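Local coordinates for polysaccharide Lyase Family 6 (PDB 6QPS), which probably cleaves mannuronic acid-rich alginate by beta-elimination, as a calcium-binding polysaccharide lyase of family 6 from a human gut bacterium, at residues G66-R77 with Y95-L104. Residues are numbered along the deposited sequence; the frame is centred on the assembly and turned at random. Where two conformers were deposited one is given.
Sequences GKGVSGKPIVWR and YGEYLQLEDL
With chi1 at 179° the indole of Trp-76 extends opposite its backbone N, whereas Leu-104 carries CG anti to its carbonyl carbon (chi1 -64°); these first torsions bring the two side chains together, and with Leu-104 chi2 at 174° CD1 lies over one face of the six-membered ring, 4.1 Å from its centroid, in a CH-pi contact. Leu-101 runs alongside the indole, its CG 3.8 Å from Trp-76 CE3, and Val-49 of the neighbouring strand 48-51 and Leu-92 of strand 90-95 also touch the tryptophan. On the same face of the sheet Leu-99 CD2 packs on Ile-74 CB and reaches back to Gly-66 O.

The other face is more polar. Gln-100 NE2 donates to Glu-102 OE2 (2.6 Å), meeting the carboxylate on its anti side, while Val-75 CG1 rests against Glu-102 CD. Arg-134 forms a salt bridge with Glu-102 OE1, so both carboxylate oxygens are engaged.

Strands 74-77 and 99-102 run parallel, joined by backbone hydrogen bonds such as Trp-76 N to Gln-100 O (2.8 Å). Just before strand 99-102, Tyr-98 lays its ring against the backbone of the 69-72 turn: Ser-70 N lies 3.6 Å above the ring plane, over its centre. Phe-129 also stacks with this tyrosine. Strands in parallel register, with similar apolar residues stacked inward from one turn to the next, are the hallmark of the right-handed parallel beta-helix of family 6 lyases, here near its N-terminal end.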
loop_
_atom_site.group_PDB
_atom_site.type_symbol
_atom_site.label_atom_id
_atom_site.label_comp_id
_atom_site.label_asym_id
_atom_site.label_seq_id
_atom_site.Cartn_x
_atom_site.Cartn_y
_atom_site.Cartn_z
ATOM N N GLY A 66 19.032 -10.834 17.511
ATOM C CA GLY A 66 20.470 -10.683 17.479
ATOM C C GLY A 66 20.819 -9.243 17.175
ATOM O O GLY A 66 19.943 -8.396 16.981
ATOM N N LYS A 67 22.123 -8.979 17.129
ATOM C CA LYS A 67 22.610 -7.642 16.778
ATOM C C LYS A 67 23.661 -7.721 15.678
ATOM O O LYS A 67 24.852 -7.906 15.937
ATOM C CB LYS A 67 23.108 -6.892 17.988
ATOM C CG LYS A 67 22.084 -6.771 19.096
ATOM C CD LYS A 67 22.693 -6.166 20.360
ATOM C CE LYS A 67 24.004 -6.854 20.735
ATOM N NZ LYS A 67 23.767 -8.082 21.549
ATOM N N GLY A 68 23.208 -7.617 14.439
ATOM C CA GLY A 68 24.101 -7.331 13.338
ATOM C C GLY A 68 24.597 -5.897 13.408
ATOM O O GLY A 68 24.244 -5.124 14.301
ATOM N N VAL A 69 25.437 -5.531 12.431
ATOM C CA VAL A 69 25.881 -4.150 12.264
ATOM C C VAL A 69 25.805 -3.771 10.788
ATOM O O VAL A 69 25.684 -4.628 9.908
ATOM C CB VAL A 69 27.305 -3.891 12.822
ATOM C CG1 VAL A 69 27.377 -4.266 14.295
ATOM C CG2 VAL A 69 28.354 -4.642 12.018
ATOM N N SER A 70 25.882 -2.463 10.527
ATOM C CA SER A 70 25.777 -1.962 9.162
ATOM C C SER A 70 26.851 -2.601 8.291
ATOM O O SER A 70 28.033 -2.621 8.655
ATOM C CB SER A 70 25.936 -0.440 9.145
ATOM O OG SER A 70 26.016 0.037 7.812
ATOM N N GLY A 71 26.435 -3.129 7.144
ATOM C CA GLY A 71 27.320 -3.842 6.254
ATOM C C GLY A 71 27.553 -5.287 6.625
ATOM O O GLY A 71 28.169 -6.018 5.839
ATOM N N LYS A 72 27.099 -5.720 7.798
ATOM C CA LYS A 72 27.295 -7.096 8.260
ATOM C C LYS A 72 26.053 -7.557 8.988
ATOM O O LYS A 72 26.085 -7.823 10.202
ATOM C CB LYS A 72 28.497 -7.185 9.201
ATOM C CG LYS A 72 29.828 -6.881 8.572
ATOM C CD LYS A 72 30.916 -7.706 9.247
ATOM C CE LYS A 72 31.821 -6.828 10.062
ATOM N NZ LYS A 72 32.603 -5.921 9.173
ATOM N N PRO A 73 24.920 -7.661 8.297
ATOM C CA PRO A 73 23.717 -8.179 8.945
ATOM C C PRO A 73 23.861 -9.654 9.287
ATOM O O PRO A 73 24.736 -10.363 8.776
ATOM C CB PRO A 73 22.610 -7.969 7.902
ATOM C CG PRO A 73 23.325 -8.000 6.585
ATOM C CD PRO A 73 24.681 -7.342 6.867
ATOM N N ILE A 74 22.975 -10.102 10.168
ATOM C CA ILE A 74 22.769 -11.527 10.455
ATOM C C ILE A 74 21.653 -12.017 9.536
ATOM O O ILE A 74 20.583 -11.400 9.482
ATOM C CB ILE A 74 22.393 -11.733 11.937
ATOM C CG1 ILE A 74 23.517 -11.220 12.846
ATOM C CG2 ILE A 74 22.109 -13.192 12.226
ATOM C CD1 ILE A 74 23.139 -11.136 14.341
ATOM N N VAL A 75 21.891 -13.112 8.807
ATOM C CA VAL A 75 21.028 -13.509 7.695
ATOM C C VAL A 75 20.410 -14.878 7.946
ATOM O O VAL A 75 21.095 -15.805 8.386
ATOM C CB VAL A 75 21.831 -13.537 6.374
ATOM C CG1 VAL A 75 20.959 -14.021 5.209
ATOM C CG2 VAL A 75 22.443 -12.163 6.073
ATOM N N TRP A 76 19.115 -14.998 7.656
ATOM C CA TRP A 76 18.390 -16.267 7.661
ATOM C C TRP A 76 17.923 -16.473 6.229
ATOM O O TRP A 76 17.183 -15.639 5.704
ATOM C CB TRP A 76 17.207 -16.180 8.629
ATOM C CG TRP A 76 16.352 -17.427 8.713
ATOM C CD1 TRP A 76 16.701 -18.696 8.362
ATOM C CD2 TRP A 76 14.997 -17.493 9.175
ATOM N NE1 TRP A 76 15.638 -19.556 8.578
ATOM C CE2 TRP A 76 14.590 -18.836 9.092
ATOM C CE3 TRP A 76 14.102 -16.548 9.694
ATOM C CZ2 TRP A 76 13.325 -19.254 9.474
ATOM C CZ3 TRP A 76 12.842 -16.974 10.067
ATOM C CH2 TRP A 76 12.471 -18.313 9.954
ATOM N N ARG A 77 18.393 -17.536 5.576
ATOM C CA ARG A 77 18.169 -17.676 4.144
ATOM C C ARG A 77 18.099 -19.139 3.719
ATOM O O ARG A 77 18.548 -20.048 4.422
ATOM C CB ARG A 77 19.282 -16.980 3.344
ATOM C CG ARG A 77 20.681 -17.598 3.483
ATOM C CD ARG A 77 21.683 -16.860 2.582
ATOM N NE ARG A 77 23.069 -17.203 2.853
ATOM C CZ ARG A 77 23.691 -18.258 2.338
ATOM N NH1 ARG A 77 23.044 -19.089 1.531
ATOM N NH2 ARG A 77 24.961 -18.488 2.631
ATOM N N TYR A 95 13.255 -9.191 16.199
ATOM C CA TYR A 95 13.555 -8.049 17.053
ATOM C C TYR A 95 15.052 -8.038 17.300
ATOM O O TYR A 95 15.665 -9.088 17.469
ATOM C CB TYR A 95 12.750 -8.077 18.370
ATOM C CG TYR A 95 12.792 -9.391 19.138
ATOM C CD1 TYR A 95 11.961 -10.445 18.782
ATOM C CD2 TYR A 95 13.650 -9.580 20.212
ATOM C CE1 TYR A 95 11.988 -11.630 19.457
ATOM C CE2 TYR A 95 13.681 -10.781 20.897
ATOM C CZ TYR A 95 12.852 -11.810 20.503
ATOM O OH TYR A 95 12.873 -13.010 21.168
ATOM N N GLY A 96 15.623 -6.840 17.374
ATOM C CA GLY A 96 17.066 -6.686 17.372
ATOM C C GLY A 96 17.473 -5.703 16.295
ATOM O O GLY A 96 16.665 -4.848 15.927
ATOM N N GLU A 97 18.702 -5.801 15.793
ATOM C CA GLU A 97 19.193 -4.869 14.792
ATOM C C GLU A 97 19.877 -5.621 13.657
ATOM O O GLU A 97 20.518 -6.654 13.868
ATOM C CB GLU A 97 20.238 -3.904 15.375
ATOM C CG GLU A 97 19.801 -3.056 16.542
ATOM C CD GLU A 97 20.993 -2.514 17.302
ATOM O OE1 GLU A 97 21.873 -1.875 16.677
ATOM O OE2 GLU A 97 21.056 -2.750 18.521
ATOM N N TYR A 98 19.799 -5.049 12.462
ATOM C CA TYR A 98 20.500 -5.566 11.286
ATOM C C TYR A 98 20.325 -7.079 11.111
ATOM O O TYR A 98 21.287 -7.826 10.906
ATOM C CB TYR A 98 21.976 -5.145 11.293
ATOM C CG TYR A 98 22.154 -3.639 11.147
ATOM C CD1 TYR A 98 22.151 -3.036 9.891
ATOM C CD2 TYR A 98 22.322 -2.826 12.262
ATOM C CE1 TYR A 98 22.323 -1.661 9.759
ATOM C CE2 TYR A 98 22.478 -1.438 12.128
ATOM C CZ TYR A 98 22.465 -0.883 10.873
ATOM O OH TYR A 98 22.640 0.491 10.754
ATOM N N LEU A 99 19.068 -7.520 11.141
ATOM C CA LEU A 99 18.681 -8.899 10.854
ATOM C C LEU A 99 18.002 -8.940 9.494
ATOM O O LEU A 99 17.268 -8.005 9.143
ATOM C CB LEU A 99 17.708 -9.401 11.922
ATOM C CG LEU A 99 18.143 -9.200 13.371
ATOM C CD1 LEU A 99 17.041 -9.692 14.309
ATOM C CD2 LEU A 99 19.447 -9.900 13.638
ATOM N N GLN A 100 18.266 -9.999 8.717
ATOM C CA GLN A 100 17.775 -10.078 7.342
ATOM C C GLN A 100 17.249 -11.473 7.042
ATOM O O GLN A 100 17.927 -12.470 7.320
ATOM C CB GLN A 100 18.938 -9.747 6.404
ATOM C CG GLN A 100 18.624 -9.466 4.973
ATOM C CD GLN A 100 19.692 -8.549 4.353
ATOM O OE1 GLN A 100 19.961 -7.456 4.865
ATOM N NE2 GLN A 100 20.303 -9.002 3.274
ATOM N N LEU A 101 16.049 -11.531 6.475
ATOM C CA LEU A 101 15.497 -12.746 5.890
ATOM C C LEU A 101 15.593 -12.638 4.377
ATOM O O LEU A 101 15.196 -11.613 3.807
ATOM C CB LEU A 101 14.017 -12.869 6.244
ATOM C CG LEU A 101 13.647 -13.330 7.653
ATOM C CD1 LEU A 101 13.990 -12.296 8.673
ATOM C CD2 LEU A 101 12.158 -13.675 7.702
ATOM N N GLU A 102 16.052 -13.712 3.728
ATOM C CA GLU A 102 16.264 -13.709 2.284
ATOM C C GLU A 102 15.845 -15.027 1.643
ATOM O O GLU A 102 16.214 -16.109 2.111
ATOM C CB GLU A 102 17.752 -13.537 1.901
ATOM C CG GLU A 102 18.502 -12.362 2.506
ATOM C CD GLU A 102 19.985 -12.369 2.113
ATOM O OE1 GLU A 102 20.440 -13.321 1.429
ATOM O OE2 GLU A 102 20.700 -11.437 2.521
ATOM N N ASP A 103 15.181 -14.941 0.493
ATOM C CA ASP A 103 14.997 -16.085 -0.399
ATOM C C ASP A 103 14.162 -17.212 0.215
ATOM O O ASP A 103 14.303 -18.371 -0.187
ATOM C CB ASP A 103 16.341 -16.623 -0.895
ATOM C CG ASP A 103 17.039 -15.665 -1.859
ATOM O OD1 ASP A 103 16.345 -14.971 -2.635
ATOM O OD2 ASP A 103 18.290 -15.620 -1.860
ATOM N N LEU A 104 13.277 -16.899 1.156
ATOM C CA LEU A 104 12.413 -17.883 1.800
ATOM C C LEU A 104 11.046 -17.915 1.128
ATOM O O LEU A 104 10.526 -16.875 0.715
ATOM C CB LEU A 104 12.234 -17.545 3.283
ATOM C CG LEU A 104 13.512 -17.602 4.131
ATOM C CD1 LEU A 104 13.221 -17.111 5.540
ATOM C CD2 LEU A 104 14.139 -18.990 4.174
#